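Local coordinates for protein glycoside Hydrolase (Bacteroides plebeius, PDB 5T3B) that probably hydrolyses glycosidic bonds of a polysaccharide, as a family 50 glycoside hydrolase from a subfamily enriched in human gut Bacteroidetes, at residues V67-Q72 and Y473-Y478; F417-F422 and S466-N471; N108-I113 and E428-V433; K59-P64 and F422-L427. All blocks are in the same frame, centred on the assembly; numbering follows the deposited sequence. Where two conformers were deposited one is given.

Contact 1: residues V67-Q72 and Y473-Y478; sequences VGYEQQ and YNLIDY
The ring of Y69 meets both L475 and Y478 of helix 472-480, each in a different way. The side chains of Y69 and L475 cross at about a right angle, and L475 CD2 lies 3.6 Å from the centroid of the Y69 ring, only 5° off the ring normal and so over the centre of the face, a CH-pi contact. Against Y478 the same ring offers its edge. The centroids of the two rings are 5.6 Å apart and the planes meet at 61°, an edge-to-face pair somewhat flatter than a perfect T. Y69 CB adds a second CH-pi contact, 3.9 Å from the centroid of the Y478 ring. With CG of Y478 anti to the backbone N (chi1 162°), that ring reaches out from the helix to the loop, where its OH donates to V67 O at 2.7 Å, from above the carbonyl plane.

In the fold, this lays the loop between strand 56-60 and helix 76-82 along the C-terminal helix, closing a span of some 400 residues. V67 also has backbone hydrogen bonds with Q39, while K38 makes a cation-pi contact with the Y478 ring.

G68 passes close to the Y478 ring: its O is 3.5 Å from Y478 CE1, and the positive phi of G68 would press a beta carbon into V67 O. Further along, the side chains of Q72 and N474 run antiparallel, their amide planes nearly parallel and stacked, in the one of two Q72 conformers considered here.

Contact 2: residues F417-F422 and S466-N471; sequences FAYQHF and SDINWN
The Y419 ring meets helix 459-469 by its edge: N469 OD1 and I468 CB both lie near the ring plane, the latter 4.1 Å from Y419 CE1. F161 and F437 also touch this ring. The N469 amide is turned 69° from the ring, and the two side chains run at about a right angle. Y419 OH donates to N469 OD1 at 2.6 Å, in the carbonyl plane and on a lone pair, with a C=O...donor angle of 115°. The hydroxyl also accepts from W435 NE1, and N469 ND2 bonds I159 O, so the amide is held at both its ends. A phenylalanine in place of Y419 would probably keep the edge contact with I468 but leave N469 OD1 without this donor and W435 NE1 without its acceptor.

This is helix-on-helix packing, with helix 412-427 against helix 459-469; the closest CA atoms, those of Q420 and I468, are 6.5 Å apart. Strand 432-437 comes between the two helices in sequence, and its W435 touches both I468 and N469.

Next to the tyrosine, Q420 CG rests 3.6 Å from I468 CG1. I468 carries CG1 anti to its carbonyl carbon (chi1 -64°), which brings that branch against the glutamine's CG, the two side chains crossing at a slant. The Q420 amide and the D467 carboxylate are not bonded directly: water 2 accepts from Q420 NE2 at 3.1 Å and donates to D467 OD2 at 2.7 Å. Their stronger partners lie outside, L63 N for Q420 OE1 and K463 in a salt bridge for D467 OD2.

Contact 3: residues N108-I113 and E428-V433; sequences NGRSWI and EAKNCV
S111 and K430 supply the direct backbone hydrogen bond of this contact: S111 N donates to K430 O at 2.9 Å. K430 is the second residue of a type I beta turn from A429 to C432. A further bond goes from K430 NZ to N108 O at 3.1 Å, but the lysine has two deposited conformers and this holds for one.

Water does the rest of the polar joining. Waters 3 and 4 lie at the edge of the R110 guanidinium, in its plane, and both accept from NH1; water 4 then donates to S111 O and C432 O. Water 5 accepts from I113 N at 2.9 Å and donates to V433 O.

The ionic partner of R110 is D480, bound through NE, while NH2 bonds L427 O of helix 412-427. An alanine in place of R110 would probably leave D480 without its charged mate and waters 3 and 4 without their common donor.

Packing is of two sorts. K430 CA lies 3.8 Å above the plane of the R110 guanidinium, over its centre, and within the same segment R110 CD lies over one face of the W112 ring, toward its rim. V433 fills the apolar end, its CG1 3.8 Å from S111 CB and its CG2 4.0 Å from I113 CG1.

Strands 111-114 and 432-437 each pair with strand 120-126, I113 with Y121 and V433 with V123. Apart from the S111 N to K430 O bond, their ends are joined through water rather than by a regular strand-strand ladder, and R110 NH1 reaches the carbonyls of S111 and C432 through bound water.

Contact 4: residues K59-P64 and F422-L427; sequences KTRILP and FTLGLL. With EDO (1,2-ethanediol), chain P.
L424 of helix 412-427 projects toward R61 and L63, and each part of its side chain has its own neighbour. Its CB lies beside the R61 head group, 3.8 Å from R61 NH2 and 4.0 Å from R61 NE. From there CG is anti to the carbonyl carbon (chi1 -71°), which sends CD1 toward the backbone of 61-63 and CD2 toward the L63 side chain. CD1 lies 3.9 Å from R61 O and 4.0 Å from L63 N. CD2 meets the other leucine, 4.2 Å from L63 CD1, the two side chains standing at about a right angle.

R61 crosses L424 at a slant. Extended to CD and then bent at chi3 (66°), it brings NH2 close to the helix backbone, 3.6 Å from G425 N, while G425 CA lies at the edge of the guanidinium. No hydrogen bond joins the two segments here; the charge of R61 is met by a salt bridge to E428 and by a cation-pi contact with Y33. A 1,2-ethanediol, probably from the crystallisation liquor, makes a weak hydrogen bond from its O2 to K59 O.

The contact is one of packing, leucine on leucine and the R61 head group on the helix, set where the chain leaves strand 56-60 and passes over helix 412-427. One turn back, Q420 and H421 of that helix bond the backbone nitrogens of L63 and R61. Y40 of strand 39-48 touches R61, and L475 of helix 472-480 touches L63.

Overall arrangement
Along the chain the order is 59-64, 67-72, 108-113, then 417-422, 422-427 and 428-433 in unbroken succession, and last 466-471 and 473-478. Contacts 2 and 4 are closest, centres 7 Å apart, sharing F422 and helix 412-427; contact 1 lies 12 Å from each, and contact 3 is 16 to 17 Å from all three. Contact 3 joins the group through R110, which bonds L427 O, and through the salt bridge of E428 to R61. Contacts 1, 3 and 4 tie early segments to late ones, while contact 2 packs two late helices together, beside the parallel pair of strands 120-126 and 432-437, consistent with closure of a (beta/alpha)8 barrel as in family 50 relatives.

Contact 1: residues V67-Q72 and Y473-Y478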
# COMPACT_ATOMS: atom_id res chain seq x y z
N VAL A 67 -22.03 -10.29 12.96
CA VAL A 67 -23.47 -10.35 13.25
C VAL A 67 -24.24 -9.52 12.22
O VAL A 67 -23.93 -8.33 12.02
CB VAL A 67 -23.76 -9.84 14.70
CG1 VAL A 67 -25.27 -9.74 14.98
CG2 VAL A 67 -23.06 -10.74 15.73
N GLY A 68 -25.22 -10.12 11.57
CA GLY A 68 -26.05 -9.41 10.62
C GLY A 68 -25.55 -9.51 9.21
O GLY A 68 -26.11 -8.84 8.36
N TYR A 69 -24.47 -10.26 8.96
CA TYR A 69 -23.94 -10.45 7.62
C TYR A 69 -23.81 -11.93 7.39
O TYR A 69 -23.22 -12.63 8.24
CB TYR A 69 -22.57 -9.81 7.47
CG TYR A 69 -22.03 -10.05 6.08
CD1 TYR A 69 -22.46 -9.32 5.02
CD2 TYR A 69 -21.13 -11.06 5.85
CE1 TYR A 69 -22.03 -9.61 3.73
CE2 TYR A 69 -20.70 -11.38 4.56
CZ TYR A 69 -21.13 -10.67 3.51
OH TYR A 69 -20.74 -11.01 2.24
N GLU A 70 -24.26 -12.41 6.23
CA GLU A 70 -23.98 -13.78 5.80
C GLU A 70 -23.31 -13.70 4.43
O GLU A 70 -23.70 -12.95 3.60
CB GLU A 70 -25.25 -14.65 5.73
CG GLU A 70 -25.87 -14.83 7.13
CD GLU A 70 -24.97 -15.59 8.17
OE1 GLU A 70 -24.14 -16.51 7.80
OE2 GLU A 70 -25.07 -15.24 9.39
N GLN A 71 -22.29 -14.51 4.22
CA GLN A 71 -21.50 -14.43 2.98
C GLN A 71 -22.42 -14.56 1.77
O GLN A 71 -23.16 -15.51 1.64
CB GLN A 71 -20.41 -15.46 2.98
CG GLN A 71 -19.54 -15.42 1.77
CD GLN A 71 -18.29 -16.24 1.85
OE1 GLN A 71 -17.76 -16.53 2.92
NE2 GLN A 71 -17.78 -16.57 0.67
N GLN A 72 -22.33 -13.57 0.88
CA GLN A 72 -23.26 -13.46 -0.21
C GLN A 72 -22.77 -14.16 -1.47
O GLN A 72 -23.51 -14.96 -2.05
CB GLN A 72 -23.62 -12.01 -0.46
CG GLN A 72 -24.34 -11.39 0.73
CD GLN A 72 -24.79 -9.98 0.45
OE1 GLN A 72 -24.78 -9.55 -0.69
NE2 GLN A 72 -25.19 -9.27 1.49
N TYR A 473 -17.70 -5.60 -2.08
CA TYR A 473 -18.70 -4.61 -2.45
C TYR A 473 -19.97 -4.73 -1.57
O TYR A 473 -20.54 -3.75 -1.13
CB TYR A 473 -19.03 -4.71 -3.95
CG TYR A 473 -17.83 -4.51 -4.84
CD1 TYR A 473 -17.26 -3.26 -5.00
CD2 TYR A 473 -17.19 -5.56 -5.45
CE1 TYR A 473 -16.16 -3.05 -5.82
CE2 TYR A 473 -16.09 -5.39 -6.24
CZ TYR A 473 -15.53 -4.13 -6.42
OH TYR A 473 -14.44 -3.88 -7.20
N ASN A 474 -20.38 -5.98 -1.31
CA ASN A 474 -21.56 -6.15 -0.46
C ASN A 474 -21.25 -5.99 1.05
O ASN A 474 -22.11 -5.57 1.82
CB ASN A 474 -22.32 -7.39 -0.80
CG ASN A 474 -21.60 -8.68 -0.45
OD1 ASN A 474 -21.42 -8.99 0.74
ND2 ASN A 474 -21.17 -9.40 -1.45
N LEU A 475 -19.99 -6.21 1.43
CA LEU A 475 -19.56 -5.88 2.77
C LEU A 475 -19.61 -4.35 3.01
O LEU A 475 -19.98 -3.89 4.09
CB LEU A 475 -18.19 -6.44 3.06
CG LEU A 475 -18.22 -7.91 3.45
CD1 LEU A 475 -16.84 -8.54 3.27
CD2 LEU A 475 -18.76 -8.12 4.87
N ILE A 476 -19.12 -3.62 2.04
CA ILE A 476 -19.19 -2.16 2.09
C ILE A 476 -20.65 -1.73 2.27
O ILE A 476 -20.93 -0.81 3.02
CB ILE A 476 -18.46 -1.53 0.91
CG1 ILE A 476 -16.96 -1.66 1.17
CG2 ILE A 476 -18.90 -0.07 0.69
CD1 ILE A 476 -16.14 -1.40 -0.07
N ASP A 477 -21.54 -2.32 1.50
CA ASP A 477 -22.97 -1.98 1.63
C ASP A 477 -23.43 -2.23 3.07
O ASP A 477 -24.17 -1.42 3.65
CB ASP A 477 -23.84 -2.76 0.67
CG ASP A 477 -23.69 -2.33 -0.76
OD1 ASP A 477 -23.29 -1.20 -1.04
OD2 ASP A 477 -23.96 -3.20 -1.62
N TYR A 478 -23.07 -3.37 3.62
CA TYR A 478 -23.40 -3.73 5.02
C TYR A 478 -22.85 -2.73 6.03
O TYR A 478 -23.56 -2.25 6.89
CB TYR A 478 -22.90 -5.15 5.31
CG TYR A 478 -22.75 -5.54 6.74
CD1 TYR A 478 -23.81 -5.99 7.47
CD2 TYR A 478 -21.54 -5.51 7.38
CE1 TYR A 478 -23.64 -6.39 8.79
CE2 TYR A 478 -21.34 -5.92 8.65
CZ TYR A 478 -22.39 -6.35 9.41
OH TYR A 478 -22.19 -6.76 10.70
O HOH W 1 -24.76 -6.41 2.03

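Contact 2: residues F417-F422 and S466-N471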
# COMPACT_ATOMS: atom_id res chain seq x y z
N PHE A 417 -7.41 -16.06 8.90
CA PHE A 417 -8.16 -15.31 9.90
C PHE A 417 -7.62 -13.90 10.08
O PHE A 417 -8.40 -12.92 10.17
CB PHE A 417 -8.17 -16.02 11.24
CG PHE A 417 -8.86 -17.39 11.28
CD1 PHE A 417 -9.79 -17.81 10.37
CD2 PHE A 417 -8.54 -18.25 12.32
CE1 PHE A 417 -10.42 -19.04 10.45
CE2 PHE A 417 -9.18 -19.48 12.45
CZ PHE A 417 -10.10 -19.88 11.50
N ALA A 418 -6.29 -13.75 10.12
CA ALA A 418 -5.68 -12.43 10.25
C ALA A 418 -6.00 -11.57 9.03
O ALA A 418 -6.19 -10.37 9.16
CB ALA A 418 -4.21 -12.56 10.43
N TYR A 419 -5.98 -12.15 7.83
CA TYR A 419 -6.32 -11.41 6.63
C TYR A 419 -7.75 -10.90 6.75
O TYR A 419 -8.01 -9.72 6.47
CB TYR A 419 -6.18 -12.29 5.38
CG TYR A 419 -6.49 -11.60 4.10
CD1 TYR A 419 -7.78 -11.58 3.57
CD2 TYR A 419 -5.50 -11.02 3.35
CE1 TYR A 419 -8.09 -10.99 2.38
CE2 TYR A 419 -5.82 -10.41 2.14
CZ TYR A 419 -7.10 -10.41 1.64
OH TYR A 419 -7.30 -9.79 0.42
N GLN A 420 -8.69 -11.77 7.14
CA GLN A 420 -10.08 -11.33 7.31
C GLN A 420 -10.20 -10.24 8.34
O GLN A 420 -10.93 -9.25 8.11
CB GLN A 420 -11.02 -12.49 7.62
CG GLN A 420 -11.02 -13.55 6.56
CD GLN A 420 -12.24 -14.45 6.64
OE1 GLN A 420 -12.85 -14.57 7.70
NE2 GLN A 420 -12.58 -15.06 5.53
N HIS A 421 -9.55 -10.40 9.48
CA HIS A 421 -9.66 -9.40 10.55
C HIS A 421 -9.16 -8.03 10.05
O HIS A 421 -9.79 -6.99 10.24
CB HIS A 421 -8.84 -9.88 11.74
CG HIS A 421 -8.78 -8.94 12.88
ND1 HIS A 421 -9.74 -8.90 13.83
CD2 HIS A 421 -7.91 -7.97 13.17
CE1 HIS A 421 -9.44 -7.97 14.69
NE2 HIS A 421 -8.35 -7.37 14.30
N PHE A 422 -7.98 -8.04 9.42
CA PHE A 422 -7.38 -6.76 9.04
C PHE A 422 -8.21 -6.12 7.93
O PHE A 422 -8.50 -4.89 8.00
CB PHE A 422 -5.90 -6.96 8.61
CG PHE A 422 -5.06 -5.74 8.77
CD1 PHE A 422 -4.56 -5.41 10.02
CD2 PHE A 422 -4.80 -4.90 7.72
CE1 PHE A 422 -3.84 -4.26 10.24
CE2 PHE A 422 -4.06 -3.73 7.94
CZ PHE A 422 -3.58 -3.43 9.17
N SER A 466 -10.32 -15.26 -0.43
CA SER A 466 -11.39 -15.27 -1.46
C SER A 466 -12.69 -14.83 -0.82
O SER A 466 -13.46 -14.05 -1.40
CB SER A 466 -11.56 -16.68 -2.04
OG SER A 466 -10.43 -17.12 -2.75
N ASP A 467 -13.01 -15.37 0.38
CA ASP A 467 -14.28 -15.08 1.00
C ASP A 467 -14.46 -13.57 1.24
O ASP A 467 -15.54 -13.01 1.03
CB ASP A 467 -14.44 -15.86 2.30
CG ASP A 467 -14.61 -17.35 2.06
OD1 ASP A 467 -15.10 -17.78 0.97
OD2 ASP A 467 -14.29 -18.06 3.04
N ILE A 468 -13.37 -12.90 1.65
CA ILE A 468 -13.40 -11.43 1.73
C ILE A 468 -13.45 -10.76 0.35
O ILE A 468 -14.31 -9.93 0.06
CB ILE A 468 -12.20 -10.88 2.54
CG1 ILE A 468 -12.27 -11.33 3.99
CG2 ILE A 468 -12.03 -9.36 2.35
CD1 ILE A 468 -13.24 -10.52 4.80
N ASN A 469 -12.49 -11.13 -0.47
CA ASN A 469 -12.24 -10.39 -1.70
C ASN A 469 -13.43 -10.45 -2.64
O ASN A 469 -13.75 -9.48 -3.33
CB ASN A 469 -11.03 -10.93 -2.43
CG ASN A 469 -9.75 -10.63 -1.70
OD1 ASN A 469 -9.67 -9.88 -0.75
ND2 ASN A 469 -8.68 -11.25 -2.22
N TRP A 470 -14.11 -11.60 -2.66
CA TRP A 470 -15.30 -11.73 -3.51
C TRP A 470 -16.46 -10.84 -3.04
O TRP A 470 -17.36 -10.54 -3.80
CB TRP A 470 -15.84 -13.14 -3.46
CG TRP A 470 -14.99 -14.21 -4.05
CD1 TRP A 470 -13.95 -14.09 -4.93
CD2 TRP A 470 -15.15 -15.62 -3.82
NE1 TRP A 470 -13.48 -15.33 -5.27
CE2 TRP A 470 -14.18 -16.29 -4.60
CE3 TRP A 470 -16.01 -16.37 -2.99
CZ2 TRP A 470 -14.06 -17.70 -4.57
CZ3 TRP A 470 -15.86 -17.74 -2.96
CH2 TRP A 470 -14.91 -18.39 -3.72
N ASN A 471 -16.44 -10.50 -1.76
CA ASN A 471 -17.57 -9.88 -1.06
C ASN A 471 -17.35 -8.41 -0.67
O ASN A 471 -18.20 -7.84 0.00
CB ASN A 471 -17.96 -10.74 0.17
CG ASN A 471 -18.59 -12.01 -0.26
OD1 ASN A 471 -17.98 -13.12 -0.29
ND2 ASN A 471 -19.76 -11.87 -0.76
O HOH W 2 -14.74 -17.22 5.57

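Contact 3: residues N108-I113 and E428-V433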
# COMPACT_ATOMS: atom_id res chain seq x y z
N ASN A 108 -22.35 9.09 0.34
CA ASN A 108 -22.19 8.80 1.74
C ASN A 108 -20.76 8.92 2.22
O ASN A 108 -20.48 8.61 3.37
CB ASN A 108 -22.87 7.53 2.16
CG ASN A 108 -22.43 6.33 1.44
OD1 ASN A 108 -23.09 5.90 0.41
ND2 ASN A 108 -21.44 5.64 2.06
N GLY A 109 -19.91 9.57 1.41
CA GLY A 109 -18.64 9.99 1.91
C GLY A 109 -17.65 8.82 1.70
O GLY A 109 -16.60 8.84 2.31
N ARG A 110 -17.96 7.83 0.86
CA ARG A 110 -16.97 6.77 0.55
C ARG A 110 -16.24 7.05 -0.71
O ARG A 110 -16.86 7.30 -1.73
CB ARG A 110 -17.60 5.45 0.54
CG ARG A 110 -16.56 4.34 0.20
CD ARG A 110 -17.09 2.99 0.36
NE ARG A 110 -17.32 2.67 1.72
CZ ARG A 110 -16.50 1.94 2.47
NH1 ARG A 110 -15.27 1.62 2.05
NH2 ARG A 110 -16.86 1.60 3.68
N SER A 111 -14.93 6.94 -0.64
CA SER A 111 -14.09 7.08 -1.81
C SER A 111 -13.99 5.75 -2.59
O SER A 111 -13.97 4.69 -2.01
CB SER A 111 -12.67 7.54 -1.41
OG SER A 111 -12.63 8.82 -0.86
N TRP A 112 -13.81 5.88 -3.90
CA TRP A 112 -13.57 4.76 -4.78
C TRP A 112 -12.54 5.07 -5.80
O TRP A 112 -12.54 6.17 -6.38
CB TRP A 112 -14.84 4.41 -5.56
CG TRP A 112 -15.99 3.89 -4.79
CD1 TRP A 112 -17.04 4.65 -4.38
CD2 TRP A 112 -16.21 2.58 -4.27
NE1 TRP A 112 -17.88 3.90 -3.68
CE2 TRP A 112 -17.43 2.62 -3.61
CE3 TRP A 112 -15.53 1.38 -4.33
CZ2 TRP A 112 -18.00 1.51 -3.01
CZ3 TRP A 112 -16.13 0.26 -3.73
CH2 TRP A 112 -17.33 0.36 -3.07
N ILE A 113 -11.67 4.12 -6.09
CA ILE A 113 -11.04 4.11 -7.41
C ILE A 113 -12.12 3.70 -8.43
O ILE A 113 -12.87 2.77 -8.18
CB ILE A 113 -9.86 3.14 -7.46
CG1 ILE A 113 -8.79 3.60 -6.50
CG2 ILE A 113 -9.37 2.91 -8.90
CD1 ILE A 113 -8.17 4.82 -6.86
N GLU A 428 -14.28 -0.91 6.83
CA GLU A 428 -15.06 0.08 7.55
C GLU A 428 -14.59 1.51 7.35
O GLU A 428 -15.34 2.46 7.65
CB GLU A 428 -15.09 -0.24 9.04
CG GLU A 428 -15.76 -1.53 9.38
CD GLU A 428 -16.22 -1.59 10.82
OE1 GLU A 428 -17.21 -0.90 11.18
OE2 GLU A 428 -15.60 -2.34 11.55
N ALA A 429 -13.38 1.69 6.88
CA ALA A 429 -12.84 3.01 6.64
C ALA A 429 -13.31 3.50 5.27
O ALA A 429 -12.81 3.03 4.22
CB ALA A 429 -11.31 3.02 6.72
N LYS A 430 -14.20 4.48 5.24
CA LYS A 430 -14.75 4.99 4.00
C LYS A 430 -13.74 5.73 3.14
O LYS A 430 -13.96 5.92 1.94
CB LYS A 430 -15.92 5.90 4.30
CG LYS A 430 -17.12 5.22 4.90
CD LYS A 430 -18.34 6.14 4.91
CE LYS A 430 -19.30 5.87 6.05
NZ LYS A 430 -20.32 6.92 5.93
N ASN A 431 -12.63 6.12 3.77
CA ASN A 431 -11.52 6.74 3.08
C ASN A 431 -10.43 5.77 2.62
O ASN A 431 -9.43 6.23 2.06
CB ASN A 431 -10.86 7.86 3.92
CG ASN A 431 -10.41 7.41 5.28
OD1 ASN A 431 -11.10 6.64 5.98
ND2 ASN A 431 -9.30 7.98 5.72
N CYS A 432 -10.65 4.46 2.79
CA CYS A 432 -9.70 3.48 2.26
C CYS A 432 -10.25 2.90 0.96
O CYS A 432 -11.39 2.40 0.99
CB CYS A 432 -9.50 2.37 3.29
SG CYS A 432 -8.38 1.06 2.71
N VAL A 433 -9.48 2.98 -0.11
CA VAL A 433 -9.93 2.49 -1.39
C VAL A 433 -9.42 1.06 -1.72
O VAL A 433 -9.76 0.55 -2.77
CB VAL A 433 -9.52 3.43 -2.54
CG1 VAL A 433 -10.31 4.70 -2.47
CG2 VAL A 433 -8.04 3.70 -2.61
O HOH W 3 -12.54 0.45 2.64
O HOH W 4 -13.87 2.38 -0.35
O HOH W 5 -11.75 1.70 -4.56

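Contact 4: residues K59-P64 and F422-L427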
# COMPACT_ATOMS: atom_id res chain seq x y z
N LYS A 59 -7.99 -11.12 20.38
CA LYS A 59 -9.37 -11.15 19.92
C LYS A 59 -9.43 -10.79 18.48
O LYS A 59 -8.84 -9.77 18.02
CB LYS A 59 -10.27 -10.24 20.74
CG LYS A 59 -10.80 -10.78 22.03
CD LYS A 59 -11.90 -9.79 22.51
CE LYS A 59 -12.58 -10.30 23.67
NZ LYS A 59 -13.33 -9.13 24.14
N THR A 60 -10.13 -11.58 17.70
CA THR A 60 -10.12 -11.43 16.23
C THR A 60 -11.54 -11.57 15.69
O THR A 60 -12.33 -12.41 16.15
CB THR A 60 -9.18 -12.53 15.68
OG1 THR A 60 -7.89 -12.38 16.26
CG2 THR A 60 -9.00 -12.52 14.24
N ARG A 61 -11.81 -10.79 14.65
CA ARG A 61 -13.06 -10.73 13.93
C ARG A 61 -12.86 -11.43 12.60
O ARG A 61 -12.09 -10.96 11.76
CB ARG A 61 -13.51 -9.27 13.72
CG ARG A 61 -14.83 -9.17 12.99
CD ARG A 61 -15.40 -7.76 13.05
NE ARG A 61 -14.57 -6.79 12.33
CZ ARG A 61 -14.94 -5.55 12.03
NH1 ARG A 61 -16.18 -5.14 12.25
NH2 ARG A 61 -14.06 -4.76 11.46
N ILE A 62 -13.63 -12.50 12.35
CA ILE A 62 -13.60 -13.16 11.09
C ILE A 62 -14.99 -13.13 10.39
O ILE A 62 -16.02 -12.97 11.05
CB ILE A 62 -13.05 -14.61 11.15
CG1 ILE A 62 -13.90 -15.53 12.02
CG2 ILE A 62 -11.62 -14.63 11.62
CD1 ILE A 62 -13.56 -17.01 11.86
N LEU A 63 -14.98 -13.33 9.09
CA LEU A 63 -16.17 -13.13 8.27
C LEU A 63 -17.39 -13.98 8.69
O LEU A 63 -18.50 -13.43 8.76
CB LEU A 63 -15.85 -13.28 6.81
CG LEU A 63 -16.94 -12.87 5.85
CD1 LEU A 63 -17.32 -11.39 5.95
CD2 LEU A 63 -16.52 -13.20 4.42
N PRO A 64 -17.19 -15.26 9.03
CA PRO A 64 -18.34 -16.08 9.45
C PRO A 64 -19.04 -15.60 10.70
O PRO A 64 -20.18 -16.02 10.94
CB PRO A 64 -17.67 -17.43 9.69
CG PRO A 64 -16.50 -17.46 8.79
CD PRO A 64 -15.98 -16.09 8.88
N PHE A 422 -7.98 -8.04 9.42
CA PHE A 422 -7.38 -6.76 9.04
C PHE A 422 -8.21 -6.12 7.93
O PHE A 422 -8.50 -4.89 8.00
CB PHE A 422 -5.90 -6.96 8.61
CG PHE A 422 -5.06 -5.74 8.77
CD1 PHE A 422 -4.56 -5.41 10.02
CD2 PHE A 422 -4.80 -4.90 7.72
CE1 PHE A 422 -3.84 -4.26 10.24
CE2 PHE A 422 -4.06 -3.73 7.94
CZ PHE A 422 -3.58 -3.43 9.17
N THR A 423 -8.60 -6.88 6.93
CA THR A 423 -9.35 -6.33 5.83
C THR A 423 -10.74 -5.87 6.25
O THR A 423 -11.20 -4.84 5.74
CB THR A 423 -9.41 -7.30 4.66
OG1 THR A 423 -10.05 -8.53 5.02
CG2 THR A 423 -8.02 -7.52 4.06
N LEU A 424 -11.41 -6.58 7.15
CA LEU A 424 -12.70 -6.06 7.64
C LEU A 424 -12.53 -4.71 8.29
O LEU A 424 -13.38 -3.83 8.13
CB LEU A 424 -13.38 -7.07 8.56
CG LEU A 424 -13.94 -8.31 7.92
CD1 LEU A 424 -14.25 -9.39 8.91
CD2 LEU A 424 -15.17 -7.99 7.08
N GLY A 425 -11.45 -4.56 9.05
CA GLY A 425 -11.17 -3.28 9.64
C GLY A 425 -11.00 -2.17 8.64
O GLY A 425 -11.45 -1.05 8.84
N LEU A 426 -10.31 -2.49 7.52
CA LEU A 426 -10.09 -1.52 6.43
C LEU A 426 -11.41 -1.23 5.70
O LEU A 426 -11.63 -0.09 5.27
CB LEU A 426 -9.06 -2.02 5.48
CG LEU A 426 -7.68 -2.19 5.99
CD1 LEU A 426 -6.72 -2.72 4.96
CD2 LEU A 426 -7.14 -0.90 6.64
N LEU A 427 -12.26 -2.23 5.51
CA LEU A 427 -13.53 -2.05 4.82
C LEU A 427 -14.39 -1.02 5.51
O LEU A 427 -15.21 -0.37 4.86
CB LEU A 427 -14.25 -3.37 4.60
CG LEU A 427 -13.65 -4.28 3.55
CD1 LEU A 427 -14.19 -5.70 3.69
CD2 LEU A 427 -13.80 -3.75 2.16
C1 EDO P . -10.52 -5.46 18.56
O1 EDO P . -9.84 -4.58 17.64
C2 EDO P . -10.12 -6.88 18.25
O2 EDO P . -11.13 -7.78 17.63